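Local coordinates for protein RNA-directed RNA polymerase (Infectious pancreatic necrosis virus, PDB 3ZED) that catalyses RNA-templated RNA synthesis from ribonucleoside triphosphates and probably also occurs covalently linked to the viral genomic RNA, at residues Thr370-Ser375 against Tyr391-Asn396; Val265-Phe270 against His329-Met334; His110-Asp115 against Val312-Lys317. One frame throughout, in Å; residues are numbered along the deposited sequence.

Interaction 1: Thr370-Ser375 against Tyr391-Asn396; sequences TIIRDS and YILQDN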
ATOM      1  N   THR B 370      -1.378 -15.172  21.671  1.00 34.21           N
ATOM      2  CA  THR B 370      -1.578 -14.849  23.089  1.00 36.00           C
ATOM      3  C   THR B 370      -2.803 -13.919  23.219  1.00 41.33           C
ATOM      4  O   THR B 370      -3.667 -14.171  24.046  1.00 41.89           O
ATOM      5  CB  THR B 370      -0.293 -14.231  23.696  1.00 40.96           C
ATOM      6  OG1 THR B 370       0.745 -15.205  23.632  1.00 44.79           O
ATOM      7  CG2 THR B 370      -0.466 -13.802  25.154  1.00 41.63           C
ATOM      8  N   ILE B 371      -2.888 -12.878  22.369  1.00 40.08           N
ATOM      9  CA  ILE B 371      -4.004 -11.923  22.366  1.00 39.64           C
ATOM     10  C   ILE B 371      -5.312 -12.683  22.054  1.00 44.66           C
ATOM     11  O   ILE B 371      -6.290 -12.495  22.780  1.00 47.21           O
ATOM     12  CB  ILE B 371      -3.746 -10.721  21.406  1.00 40.21           C
ATOM     13  CG1 ILE B 371      -2.650  -9.784  21.992  1.00 40.71           C
ATOM     14  CG2 ILE B 371      -5.035  -9.921  21.153  1.00 40.01           C
ATOM     15  CD1 ILE B 371      -1.828  -9.044  20.930  1.00 41.42           C
ATOM     16  N   ILE B 372      -5.301 -13.583  21.045  1.00 39.06           N
ATOM     17  CA  ILE B 372      -6.465 -14.391  20.654  1.00 39.60           C
ATOM     18  C   ILE B 372      -6.898 -15.323  21.804  1.00 46.34           C
ATOM     19  O   ILE B 372      -8.084 -15.354  22.146  1.00 46.11           O
ATOM     20  CB  ILE B 372      -6.205 -15.174  19.331  1.00 40.87           C
ATOM     21  CG1 ILE B 372      -6.201 -14.205  18.110  1.00 39.09           C
ATOM     22  CG2 ILE B 372      -7.213 -16.342  19.133  1.00 41.51           C
ATOM     23  CD1 ILE B 372      -5.688 -14.846  16.765  1.00 43.54           C
ATOM     24  N   ARG B 373      -5.943 -16.055  22.402  1.00 44.52           N
ATOM     25  CA  ARG B 373      -6.213 -17.008  23.490  1.00 45.59           C
ATOM     26  C   ARG B 373      -6.788 -16.308  24.724  1.00 50.55           C
ATOM     27  O   ARG B 373      -7.757 -16.813  25.293  1.00 50.75           O
ATOM     28  CB  ARG B 373      -4.961 -17.829  23.848  1.00 44.16           C
ATOM     29  CG  ARG B 373      -4.666 -18.935  22.809  1.00 48.60           C
ATOM     30  CD  ARG B 373      -3.418 -19.731  23.154  1.00 63.77           C
ATOM     31  NE  ARG B 373      -2.203 -19.045  22.704  1.00 79.80           N
ATOM     32  CZ  ARG B 373      -0.954 -19.437  22.966  1.00 88.55           C
ATOM     33  NH1 ARG B 373      -0.728 -20.525  23.700  1.00 67.05           N
ATOM     34  NH2 ARG B 373       0.078 -18.740  22.499  1.00 65.97           N
ATOM     35  N   ASP B 374      -6.240 -15.134  25.103  1.00 47.85           N
ATOM     36  CA  ASP B 374      -6.739 -14.357  26.236  1.00 50.37           C
ATOM     37  C   ASP B 374      -8.176 -13.885  25.968  1.00 53.70           C
ATOM     38  O   ASP B 374      -9.010 -13.950  26.872  1.00 55.36           O
ATOM     39  CB  ASP B 374      -5.804 -13.163  26.573  1.00 53.96           C
ATOM     40  CG  ASP B 374      -4.426 -13.538  27.127  1.00 75.82           C
ATOM     41  OD1 ASP B 374      -4.130 -14.765  27.236  1.00 79.30           O
ATOM     42  OD2 ASP B 374      -3.634 -12.614  27.430  1.00 84.03           O
ATOM     43  N   SER B 375      -8.478 -13.482  24.722  1.00 48.01           N
ATOM     44  CA  SER B 375      -9.815 -13.057  24.332  1.00 48.06           C
ATOM     45  C   SER B 375     -10.815 -14.190  24.514  1.00 52.70           C
ATOM     46  O   SER B 375     -11.864 -13.983  25.134  1.00 53.99           O
ATOM     47  CB  SER B 375      -9.834 -12.558  22.890  1.00 49.81           C
ATOM     48  OG  SER B 375      -9.303 -11.245  22.830  1.00 59.31           O
ATOM     49  N   TYR B 391     -10.152  -8.378  10.529  1.00 35.36           N
ATOM     50  CA  TYR B 391     -10.185  -9.661  11.222  1.00 34.04           C
ATOM     51  C   TYR B 391     -11.072  -9.502  12.420  1.00 39.19           C
ATOM     52  O   TYR B 391     -10.873  -8.566  13.193  1.00 38.81           O
ATOM     53  CB  TYR B 391      -8.774 -10.126  11.623  1.00 33.88           C
ATOM     54  CG  TYR B 391      -7.873 -10.283  10.419  1.00 34.19           C
ATOM     55  CD1 TYR B 391      -7.926 -11.434   9.627  1.00 34.63           C
ATOM     56  CD2 TYR B 391      -7.026  -9.250  10.018  1.00 33.20           C
ATOM     57  CE1 TYR B 391      -7.127 -11.566   8.495  1.00 34.55           C
ATOM     58  CE2 TYR B 391      -6.211  -9.381   8.893  1.00 33.33           C
ATOM     59  CZ  TYR B 391      -6.273 -10.535   8.131  1.00 38.19           C
ATOM     60  OH  TYR B 391      -5.483 -10.655   7.022  1.00 40.25           O
ATOM     61  N   ILE B 392     -12.084 -10.381  12.547  1.00 37.03           N
ATOM     62  CA  ILE B 392     -13.018 -10.370  13.664  1.00 37.75           C
ATOM     63  C   ILE B 392     -13.033 -11.732  14.355  1.00 44.60           C
ATOM     64  O   ILE B 392     -13.214 -12.775  13.719  1.00 45.38           O
ATOM     65  CB  ILE B 392     -14.452  -9.915  13.240  1.00 40.41           C
ATOM     66  CG1 ILE B 392     -14.488  -8.404  12.950  1.00 39.96           C
ATOM     67  CG2 ILE B 392     -15.528 -10.299  14.293  1.00 41.57           C
ATOM     68  CD1 ILE B 392     -15.707  -7.921  12.164  1.00 34.74           C
ATOM     69  N   LEU B 393     -12.879 -11.693  15.676  1.00 42.89           N
ATOM     70  CA  LEU B 393     -13.009 -12.845  16.555  1.00 43.03           C
ATOM     71  C   LEU B 393     -14.288 -12.639  17.368  1.00 46.23           C
ATOM     72  O   LEU B 393     -14.342 -11.738  18.196  1.00 45.21           O
ATOM     73  CB  LEU B 393     -11.770 -12.985  17.468  1.00 43.34           C
ATOM     74  CG  LEU B 393     -11.599 -14.277  18.309  1.00 48.45           C
ATOM     75  CD1 LEU B 393     -10.249 -14.291  18.976  1.00 47.12           C
ATOM     76  CD2 LEU B 393     -12.626 -14.383  19.435  1.00 53.66           C
ATOM     77  N   GLN B 394     -15.321 -13.439  17.100  1.00 44.40           N
ATOM     78  CA  GLN B 394     -16.574 -13.440  17.857  1.00 45.89           C
ATOM     79  C   GLN B 394     -17.249 -14.795  17.715  1.00 50.68           C
ATOM     80  O   GLN B 394     -17.056 -15.463  16.693  1.00 50.13           O
ATOM     81  CB  GLN B 394     -17.519 -12.282  17.477  1.00 47.46           C
ATOM     82  CG  GLN B 394     -18.333 -12.432  16.198  1.00 56.28           C
ATOM     83  CD  GLN B 394     -19.200 -11.219  16.012  1.00 67.04           C
ATOM     84  OE1 GLN B 394     -18.793 -10.250  15.386  1.00 60.88           O
ATOM     85  NE2 GLN B 394     -20.397 -11.222  16.586  1.00 53.18           N
ATOM     86  N   ASP B 395     -17.995 -15.209  18.766  1.00 48.00           N
ATOM     87  CA  ASP B 395     -18.751 -16.463  18.854  1.00 48.08           C
ATOM     88  C   ASP B 395     -17.865 -17.696  18.544  1.00 51.15           C
ATOM     89  O   ASP B 395     -18.229 -18.553  17.717  1.00 47.78           O
ATOM     90  CB  ASP B 395     -19.987 -16.418  17.930  1.00 49.58           C
ATOM     91  CG  ASP B 395     -20.906 -15.236  18.176  1.00 57.99           C
ATOM     92  OD1 ASP B 395     -21.276 -15.005  19.348  1.00 62.12           O
ATOM     93  OD2 ASP B 395     -21.247 -14.541  17.199  1.00 57.83           O
ATOM     94  N   ASN B 396     -16.685 -17.763  19.217  1.00 49.82           N
ATOM     95  CA  ASN B 396     -15.684 -18.831  19.073  1.00 49.21           C
ATOM     96  C   ASN B 396     -15.341 -19.083  17.579  1.00 52.27           C
ATOM     97  O   ASN B 396     -15.118 -20.229  17.162  1.00 53.17           O
ATOM     98  CB  ASN B 396     -16.168 -20.125  19.766  1.00 48.11           C
ATOM     99  CG  ASN B 396     -15.079 -21.152  19.957  1.00 57.35           C
ATOM    100  OD1 ASN B 396     -13.916 -20.819  20.213  1.00 52.79           O
ATOM    101  ND2 ASN B 396     -15.422 -22.421  19.788  1.00 48.80           N
TER
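A helix laid over an antiparallel sheet of the palm brings I372 and L393 together: I372 belongs to helix 364-377, L393 to strand 389-394, the second strand of a four-stranded sheet. One methyl does nearly all the touching. L393 stretches its side chain out from the strand, with CG anti to the backbone N (chi1 -170°) and the second torsion extended as well, which carries CD1 up to the helix surface. There it lies 3.7 Å from I372 CG2, the short branch of the isoleucine. The same CD1 comes within 4.1 Å of I372 CG1 and 4.0 Å of I372 O, so it rests against the root of the side chain and the helix backbone, not against the isoleucine tip. One turn on, S375 CB borders it at 4.3 Å from L393 CD1. The serine hydroxyl turns back along its own helix, where S375 OG makes a weak hydrogen bond to I371 O, 3.3 Å away.

The apolar patch continues past these three side chains. L382 of the neighbouring strand touches L393 and S375, W398 of the next strand touches I372, and helix 524-533 closes in with L524 on L393 and I528 on I372. This is the alpha-on-beta layering of a polymerase palm: helices cover one face of the sheet at the hairpin carrying the Ala-Asp-Asn motif C of birnaviruses.

Interaction 2: Val265-Phe270 against His329-Met334; sequences VLADSF and HLLLSM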
ATOM      1  N   VAL B 265      11.806  19.918 -10.260  1.00 63.52           N
ATOM      2  CA  VAL B 265      11.390  21.104 -11.005  1.00 64.46           C
ATOM      3  C   VAL B 265       9.849  21.147 -11.073  1.00 68.98           C
ATOM      4  O   VAL B 265       9.261  22.172 -10.723  1.00 71.36           O
ATOM      5  CB  VAL B 265      12.057  21.190 -12.420  1.00 69.31           C
ATOM      6  CG1 VAL B 265      11.416  22.276 -13.287  1.00 70.98           C
ATOM      7  CG2 VAL B 265      13.559  21.423 -12.317  1.00 69.99           C
ATOM      8  N   LEU B 266       9.207  20.037 -11.483  1.00 63.22           N
ATOM      9  CA  LEU B 266       7.751  19.970 -11.631  1.00 61.76           C
ATOM     10  C   LEU B 266       7.016  20.061 -10.291  1.00 62.97           C
ATOM     11  O   LEU B 266       6.046  20.821 -10.206  1.00 62.55           O
ATOM     12  CB  LEU B 266       7.334  18.696 -12.385  1.00 60.82           C
ATOM     13  CG  LEU B 266       7.679  18.629 -13.881  1.00 67.42           C
ATOM     14  CD1 LEU B 266       7.158  17.351 -14.486  1.00 66.50           C
ATOM     15  CD2 LEU B 266       7.127  19.865 -14.669  1.00 71.73           C
ATOM     16  N   ALA B 267       7.473  19.306  -9.253  1.00 57.40           N
ATOM     17  CA  ALA B 267       6.865  19.332  -7.913  1.00 56.18           C
ATOM     18  C   ALA B 267       7.023  20.717  -7.285  1.00 61.94           C
ATOM     19  O   ALA B 267       6.044  21.227  -6.745  1.00 62.32           O
ATOM     20  CB  ALA B 267       7.462  18.262  -7.014  1.00 55.58           C
ATOM     21  N   ASP B 268       8.211  21.362  -7.434  1.00 59.05           N
ATOM     22  CA  ASP B 268       8.468  22.723  -6.953  1.00 60.59           C
ATOM     23  C   ASP B 268       7.504  23.724  -7.571  1.00 64.63           C
ATOM     24  O   ASP B 268       6.876  24.505  -6.856  1.00 64.84           O
ATOM     25  CB  ASP B 268       9.900  23.178  -7.308  1.00 64.13           C
ATOM     26  CG  ASP B 268      11.030  22.740  -6.401  1.00 72.78           C
ATOM     27  OD1 ASP B 268      10.870  21.716  -5.692  1.00 71.40           O
ATOM     28  OD2 ASP B 268      12.101  23.379  -6.449  1.00 78.33           O
ATOM     29  N   SER B 269       7.413  23.711  -8.913  1.00 61.72           N
ATOM     30  CA  SER B 269       6.589  24.643  -9.682  1.00 63.14           C
ATOM     31  C   SER B 269       5.111  24.472  -9.368  1.00 65.59           C
ATOM     32  O   SER B 269       4.417  25.474  -9.252  1.00 66.30           O
ATOM     33  CB  SER B 269       6.833  24.472 -11.180  1.00 67.60           C
ATOM     34  OG  SER B 269       8.196  24.671 -11.514  1.00 78.67           O
ATOM     35  N   PHE B 270       4.640  23.222  -9.194  1.00 59.69           N
ATOM     36  CA  PHE B 270       3.236  22.975  -8.900  1.00 58.47           C
ATOM     37  C   PHE B 270       2.829  23.539  -7.534  1.00 63.57           C
ATOM     38  O   PHE B 270       1.836  24.255  -7.472  1.00 63.91           O
ATOM     39  CB  PHE B 270       2.888  21.470  -8.983  1.00 57.50           C
ATOM     40  CG  PHE B 270       1.424  21.184  -8.741  1.00 57.36           C
ATOM     41  CD1 PHE B 270       0.452  21.625  -9.639  1.00 60.31           C
ATOM     42  CD2 PHE B 270       1.013  20.496  -7.601  1.00 58.16           C
ATOM     43  CE1 PHE B 270      -0.906  21.361  -9.413  1.00 60.91           C
ATOM     44  CE2 PHE B 270      -0.348  20.230  -7.372  1.00 60.03           C
ATOM     45  CZ  PHE B 270      -1.297  20.665  -8.278  1.00 58.78           C
ATOM     46  N   HIS B 329       3.547  11.863  -6.451  1.00 44.97           N
ATOM     47  CA  HIS B 329       3.977  10.878  -5.451  1.00 44.19           C
ATOM     48  C   HIS B 329       4.881  11.537  -4.389  1.00 50.13           C
ATOM     49  O   HIS B 329       4.702  11.282  -3.202  1.00 51.72           O
ATOM     50  CB  HIS B 329       4.705   9.698  -6.119  1.00 44.35           C
ATOM     51  CG  HIS B 329       5.200   8.698  -5.127  1.00 47.09           C
ATOM     52  ND1 HIS B 329       4.320   7.857  -4.457  1.00 47.98           N
ATOM     53  CD2 HIS B 329       6.454   8.474  -4.670  1.00 48.70           C
ATOM     54  CE1 HIS B 329       5.065   7.143  -3.632  1.00 46.39           C
ATOM     55  NE2 HIS B 329       6.353   7.465  -3.733  1.00 47.32           N
ATOM     56  N   LEU B 330       5.815  12.402  -4.822  1.00 45.65           N
ATOM     57  CA  LEU B 330       6.767  13.106  -3.966  1.00 45.76           C
ATOM     58  C   LEU B 330       6.038  14.060  -2.992  1.00 48.76           C
ATOM     59  O   LEU B 330       6.299  14.023  -1.792  1.00 45.92           O
ATOM     60  CB  LEU B 330       7.761  13.872  -4.869  1.00 47.57           C
ATOM     61  CG  LEU B 330       9.057  14.442  -4.261  1.00 53.76           C
ATOM     62  CD1 LEU B 330       9.902  13.346  -3.549  1.00 52.81           C
ATOM     63  CD2 LEU B 330       9.877  15.141  -5.338  1.00 56.11           C
ATOM     64  N   LEU B 331       5.088  14.867  -3.504  1.00 48.45           N
ATOM     65  CA  LEU B 331       4.303  15.825  -2.702  1.00 48.54           C
ATOM     66  C   LEU B 331       3.392  15.114  -1.678  1.00 51.03           C
ATOM     67  O   LEU B 331       3.329  15.541  -0.528  1.00 50.84           O
ATOM     68  CB  LEU B 331       3.469  16.743  -3.611  1.00 48.68           C
ATOM     69  CG  LEU B 331       4.238  17.717  -4.512  1.00 53.46           C
ATOM     70  CD1 LEU B 331       3.311  18.311  -5.584  1.00 54.27           C
ATOM     71  CD2 LEU B 331       4.912  18.829  -3.708  1.00 55.39           C
ATOM     72  N   LEU B 332       2.734  14.016  -2.081  1.00 46.36           N
ATOM     73  CA  LEU B 332       1.879  13.225  -1.196  1.00 44.53           C
ATOM     74  C   LEU B 332       2.698  12.560  -0.077  1.00 46.44           C
ATOM     75  O   LEU B 332       2.292  12.587   1.086  1.00 45.44           O
ATOM     76  CB  LEU B 332       1.114  12.121  -1.987  1.00 43.04           C
ATOM     77  CG  LEU B 332      -0.011  12.541  -2.928  1.00 47.26           C
ATOM     78  CD1 LEU B 332      -0.588  11.351  -3.621  1.00 45.82           C
ATOM     79  CD2 LEU B 332      -1.116  13.276  -2.195  1.00 49.90           C
ATOM     80  N   SER B 333       3.850  11.962  -0.450  1.00 42.00           N
ATOM     81  CA  SER B 333       4.750  11.231   0.450  1.00 41.08           C
ATOM     82  C   SER B 333       5.366  12.146   1.479  1.00 43.43           C
ATOM     83  O   SER B 333       5.649  11.675   2.577  1.00 42.87           O
ATOM     84  CB  SER B 333       5.833  10.495  -0.332  1.00 45.15           C
ATOM     85  OG  SER B 333       5.216   9.528  -1.161  1.00 54.84           O
ATOM     86  N   MET B 334       5.526  13.449   1.158  1.00 40.30           N
ATOM     87  CA  MET B 334       6.029  14.449   2.106  1.00 40.35           C
ATOM     88  C   MET B 334       5.027  14.653   3.282  1.00 46.16           C
ATOM     89  O   MET B 334       5.438  15.035   4.368  1.00 45.48           O
ATOM     90  CB  MET B 334       6.299  15.779   1.392  1.00 43.34           C
ATOM     91  CG  MET B 334       7.619  15.809   0.677  1.00 46.78           C
ATOM     92  SD  MET B 334       7.825  17.257  -0.397  1.00 52.32           S
ATOM     93  CE  MET B 334       7.994  18.559   0.814  1.00 50.24           C
TER
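L331 reaches from helix 326-340 into the groove between A267 and F270 on helix 260-278, and its side chain can be followed outward atom by atom. CB leaves the helix pointing at the other segment, and with chi1 at -66° CG stands beside its own backbone N, anti to the carbonyl carbon. This branching carbon is the part that faces A267: L331 CG lies 4.1 Å from A267 CB. Beyond it the two methyls part. L331 CD1 goes to the phenyl ring, 3.8 Å from F270 CD2; the methyl sits at the ring edge, near its plane, and not over a face. L331 CD2 stays over the helix backbone, 4.0 Å from A267 O. A further touch comes from L330, whose CD2 is 4.3 Å from A267 CB, so the small alanine has a leucine from each of two consecutive positions against it.

The short helical segments cross at -64°, with their axes 10.2 Å apart at the closest point. W440 and F443 of helix 438-452 pack on L331, and F294 meets the F270 ring edge-to-face. L266, next to A267, touches Y251 of the predicted GTP-binding stretch.

The two serine hydroxyls turn back on their own helices: S269 OG bonds V265 O at 2.8 Å and S333 OG bonds H329 O at 2.7 Å. The side chains that meet are all apolar and no polar bond joins the segments; the one polar atom in the contact, A267 O, is touched by methyls, so the fit depends on shape and burial and not on directional bonds.

Interaction 3: His110-Asp115 against Val312-Lys317; sequences HKPDHD and VDWDKK
W314 lies against P112 from the loop of a beta-hairpin, the turn that joins strand 299-310 to strand 320-323. D313 to K316 form a type I turn, closed by K316 N bonding D313 O, with W314 as its second residue. The tryptophan, CG anti to its amide nitrogen at chi1 -170°, extends the six-membered end of its indole toward the loop 110-115. Here the packing is close. W314 CH2 is 4.0 Å from P112 CD, and W314 CZ2 is 3.7 Å from P112 O, which approaches the ring obliquely. The peptide bond before P112 is cis, and K111 O lies at the rim of the indole, 4.3 Å from W314 CH2. F35 meets the W314 ring edge-to-face, P37 touches it as well, and Q158 of strand 157-160 packs on both P112 and W314.

Away from this pairing lie charged side chains, partly or fully exposed. K111 directs its amine back to D113, with NZ 2.8 Å from OD2 in a salt bridge that meets the carboxylate from above its plane, and E116 gives the lysine a second acidic partner. On the hairpin loop, exposed K316 pairs with D313, NZ to OD1 at 3.2 Å. Back at the packed pair, a water bridges the two loops, accepting from W314 NE1 at 2.8 Å in the indole plane and donating to P112 O at 2.7 Å.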
ATOM      1  N   HIS B 110       2.600  -7.188 -22.054  1.00 53.46           N
ATOM      2  CA  HIS B 110       1.803  -8.209 -21.407  1.00 50.99           C
ATOM      3  C   HIS B 110       2.510  -9.512 -21.683  1.00 56.09           C
ATOM      4  O   HIS B 110       2.627  -9.907 -22.845  1.00 57.07           O
ATOM      5  CB  HIS B 110       0.364  -8.162 -21.946  1.00 51.42           C
ATOM      6  CG  HIS B 110      -0.340  -6.877 -21.637  1.00 53.50           C
ATOM      7  ND1 HIS B 110      -0.423  -5.857 -22.562  1.00 56.06           N
ATOM      8  CD2 HIS B 110      -0.947  -6.477 -20.497  1.00 53.44           C
ATOM      9  CE1 HIS B 110      -1.098  -4.884 -21.971  1.00 54.35           C
ATOM     10  NE2 HIS B 110      -1.445  -5.214 -20.735  1.00 53.15           N
ATOM     11  N   LYS B 111       3.109 -10.120 -20.644  1.00 51.91           N
ATOM     12  CA  LYS B 111       3.849 -11.365 -20.841  1.00 51.94           C
ATOM     13  C   LYS B 111       3.440 -12.436 -19.811  1.00 54.58           C
ATOM     14  O   LYS B 111       3.248 -12.106 -18.646  1.00 52.27           O
ATOM     15  CB  LYS B 111       5.384 -11.147 -20.806  1.00 53.56           C
ATOM     16  CG  LYS B 111       5.963 -10.203 -21.862  1.00 51.30           C
ATOM     17  CD  LYS B 111       5.895 -10.737 -23.307  1.00 56.45           C
ATOM     18  CE  LYS B 111       6.185  -9.620 -24.284  1.00 57.73           C
ATOM     19  NZ  LYS B 111       5.935 -10.033 -25.680  1.00 62.86           N
ATOM     20  N   PRO B 112       3.332 -13.724 -20.217  1.00 50.94           N
ATOM     21  CA  PRO B 112       3.473 -14.228 -21.595  1.00 51.74           C
ATOM     22  C   PRO B 112       2.316 -13.739 -22.464  1.00 55.59           C
ATOM     23  O   PRO B 112       1.319 -13.231 -21.938  1.00 53.99           O
ATOM     24  CB  PRO B 112       3.460 -15.749 -21.408  1.00 53.35           C
ATOM     25  CG  PRO B 112       2.665 -15.976 -20.159  1.00 56.10           C
ATOM     26  CD  PRO B 112       2.963 -14.798 -19.274  1.00 50.68           C
ATOM     27  N   ASP B 113       2.473 -13.826 -23.786  1.00 54.52           N
ATOM     28  CA  ASP B 113       1.412 -13.472 -24.726  1.00 55.18           C
ATOM     29  C   ASP B 113       1.333 -14.557 -25.807  1.00 61.12           C
ATOM     30  O   ASP B 113       2.056 -15.554 -25.729  1.00 59.73           O
ATOM     31  CB  ASP B 113       1.556 -12.043 -25.301  1.00 57.39           C
ATOM     32  CG  ASP B 113       2.816 -11.696 -26.077  1.00 61.10           C
ATOM     33  OD1 ASP B 113       3.347 -12.581 -26.784  1.00 61.39           O
ATOM     34  OD2 ASP B 113       3.213 -10.511 -26.054  1.00 61.80           O
ATOM     35  N   HIS B 114       0.439 -14.388 -26.788  1.00 61.15           N
ATOM     36  CA  HIS B 114       0.255 -15.373 -27.845  1.00 63.52           C
ATOM     37  C   HIS B 114       1.543 -15.645 -28.641  1.00 70.17           C
ATOM     38  O   HIS B 114       1.777 -16.792 -29.017  1.00 71.22           O
ATOM     39  CB  HIS B 114      -0.865 -14.941 -28.797  1.00 65.85           C
ATOM     40  CG  HIS B 114      -1.297 -16.026 -29.732  1.00 71.03           C
ATOM     41  ND1 HIS B 114      -2.076 -17.089 -29.297  1.00 72.19           N
ATOM     42  CD2 HIS B 114      -1.016 -16.198 -31.045  1.00 74.86           C
ATOM     43  CE1 HIS B 114      -2.262 -17.854 -30.362  1.00 73.44           C
ATOM     44  NE2 HIS B 114      -1.639 -17.362 -31.434  1.00 75.43           N
ATOM     45  N   ASP B 115       2.377 -14.618 -28.858  1.00 66.94           N
ATOM     46  CA  ASP B 115       3.587 -14.741 -29.658  1.00 69.24           C
ATOM     47  C   ASP B 115       4.885 -14.886 -28.844  1.00 72.34           C
ATOM     48  O   ASP B 115       5.948 -15.085 -29.437  1.00 73.72           O
ATOM     49  CB  ASP B 115       3.690 -13.537 -30.600  1.00 73.66           C
ATOM     50  CG  ASP B 115       2.546 -13.458 -31.597  1.00 87.47           C
ATOM     51  OD1 ASP B 115       2.318 -14.455 -32.322  1.00 89.82           O
ATOM     52  OD2 ASP B 115       1.872 -12.411 -31.640  1.00 95.21           O
ATOM     53  N   VAL B 312      -7.862 -19.567 -17.045  1.00 52.23           N
ATOM     54  CA  VAL B 312      -9.231 -19.479 -17.564  1.00 54.08           C
ATOM     55  C   VAL B 312      -9.746 -18.004 -17.540  1.00 56.14           C
ATOM     56  O   VAL B 312     -10.528 -17.640 -18.413  1.00 57.57           O
ATOM     57  CB  VAL B 312     -10.158 -20.488 -16.814  1.00 58.81           C
ATOM     58  CG1 VAL B 312     -11.608 -20.027 -16.752  1.00 59.31           C
ATOM     59  CG2 VAL B 312     -10.077 -21.868 -17.468  1.00 60.10           C
ATOM     60  N   ASP B 313      -9.253 -17.160 -16.616  1.00 50.71           N
ATOM     61  CA  ASP B 313      -9.672 -15.752 -16.512  1.00 49.78           C
ATOM     62  C   ASP B 313      -8.564 -14.777 -16.901  1.00 51.67           C
ATOM     63  O   ASP B 313      -8.660 -13.596 -16.556  1.00 50.88           O
ATOM     64  CB  ASP B 313     -10.171 -15.420 -15.089  1.00 50.99           C
ATOM     65  CG  ASP B 313     -11.267 -16.335 -14.568  1.00 70.58           C
ATOM     66  OD1 ASP B 313     -12.186 -16.672 -15.351  1.00 72.87           O
ATOM     67  OD2 ASP B 313     -11.196 -16.729 -13.380  1.00 82.99           O
ATOM     68  N   TRP B 314      -7.542 -15.240 -17.668  1.00 47.26           N
ATOM     69  CA  TRP B 314      -6.428 -14.397 -18.134  1.00 45.55           C
ATOM     70  C   TRP B 314      -6.900 -13.104 -18.807  1.00 50.89           C
ATOM     71  O   TRP B 314      -6.326 -12.041 -18.554  1.00 50.34           O
ATOM     72  CB  TRP B 314      -5.568 -15.183 -19.124  1.00 43.52           C
ATOM     73  CG  TRP B 314      -4.278 -14.510 -19.489  1.00 42.90           C
ATOM     74  CD1 TRP B 314      -3.969 -13.931 -20.684  1.00 46.98           C
ATOM     75  CD2 TRP B 314      -3.097 -14.417 -18.678  1.00 40.86           C
ATOM     76  NE1 TRP B 314      -2.682 -13.452 -20.661  1.00 46.06           N
ATOM     77  CE2 TRP B 314      -2.110 -13.757 -19.451  1.00 45.18           C
ATOM     78  CE3 TRP B 314      -2.784 -14.802 -17.364  1.00 40.01           C
ATOM     79  CZ2 TRP B 314      -0.817 -13.500 -18.963  1.00 43.47           C
ATOM     80  CZ3 TRP B 314      -1.513 -14.520 -16.871  1.00 41.22           C
ATOM     81  CH2 TRP B 314      -0.546 -13.874 -17.663  1.00 42.50           C
ATOM     82  N   ASP B 315      -7.922 -13.198 -19.679  1.00 49.01           N
ATOM     83  CA  ASP B 315      -8.455 -12.043 -20.405  1.00 49.56           C
ATOM     84  C   ASP B 315      -9.676 -11.411 -19.698  1.00 53.58           C
ATOM     85  O   ASP B 315     -10.292 -10.495 -20.246  1.00 55.49           O
ATOM     86  CB  ASP B 315      -8.807 -12.444 -21.855  1.00 52.45           C
ATOM     87  CG  ASP B 315      -7.607 -12.925 -22.661  1.00 59.43           C
ATOM     88  OD1 ASP B 315      -6.563 -12.235 -22.642  1.00 59.49           O
ATOM     89  OD2 ASP B 315      -7.711 -13.990 -23.308  1.00 64.72           O
ATOM     90  N   LYS B 316     -10.006 -11.871 -18.489  1.00 49.09           N
ATOM     91  CA  LYS B 316     -11.157 -11.366 -17.728  1.00 48.58           C
ATOM     92  C   LYS B 316     -10.716 -10.494 -16.565  1.00 51.68           C
ATOM     93  O   LYS B 316     -11.505  -9.672 -16.097  1.00 51.18           O
ATOM     94  CB  LYS B 316     -12.021 -12.531 -17.192  1.00 50.68           C
ATOM     95  CG  LYS B 316     -12.718 -13.353 -18.266  1.00 73.55           C
ATOM     96  CD  LYS B 316     -13.347 -14.608 -17.673  1.00 89.81           C
ATOM     97  CE  LYS B 316     -13.503 -15.725 -18.689  1.00105.18           C
ATOM     98  NZ  LYS B 316     -13.871 -17.011 -18.044  1.00112.84           N
ATOM     99  N   LYS B 317      -9.477 -10.697 -16.064  1.00 46.33           N
ATOM    100  CA  LYS B 317      -8.998  -9.961 -14.908  1.00 45.35           C
ATOM    101  C   LYS B 317      -7.467  -9.834 -14.849  1.00 49.64           C
ATOM    102  O   LYS B 317      -6.755 -10.814 -14.643  1.00 49.48           O
ATOM    103  CB  LYS B 317      -9.515 -10.629 -13.614  1.00 45.48           C
ATOM    104  CG  LYS B 317      -9.093  -9.959 -12.319  1.00 55.64           C
ATOM    105  CD  LYS B 317      -9.203 -10.946 -11.157  1.00 65.40           C
ATOM    106  CE  LYS B 317      -8.466 -10.484  -9.926  1.00 78.53           C
ATOM    107  NZ  LYS B 317      -8.553 -11.480  -8.825  1.00 86.93           N
TER
HETATM  108  O   HOH W   1      -0.994 -11.910 -22.222  1.00 43.29           O

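All three contacts are buried, yet they join different elements: helix to sheet in interaction 1, helix to helix in interaction 2, loop to loop in interaction 3. The first two join apolar side chains without polar bonds between the segments and rely on a leucine methyl or two. Interaction 3 adds a bridging water and has charged pairs at its margins, as suits loops that run out to solvent. None touches another; interactions 1 and 2 lie on opposite sides of the chain's centre, with their own centres about 43 Å apart. Along the chain, interactions 2 and 3 alternate: the hairpin loop 312-317 comes between the two helices of interaction 2, shortly before the second.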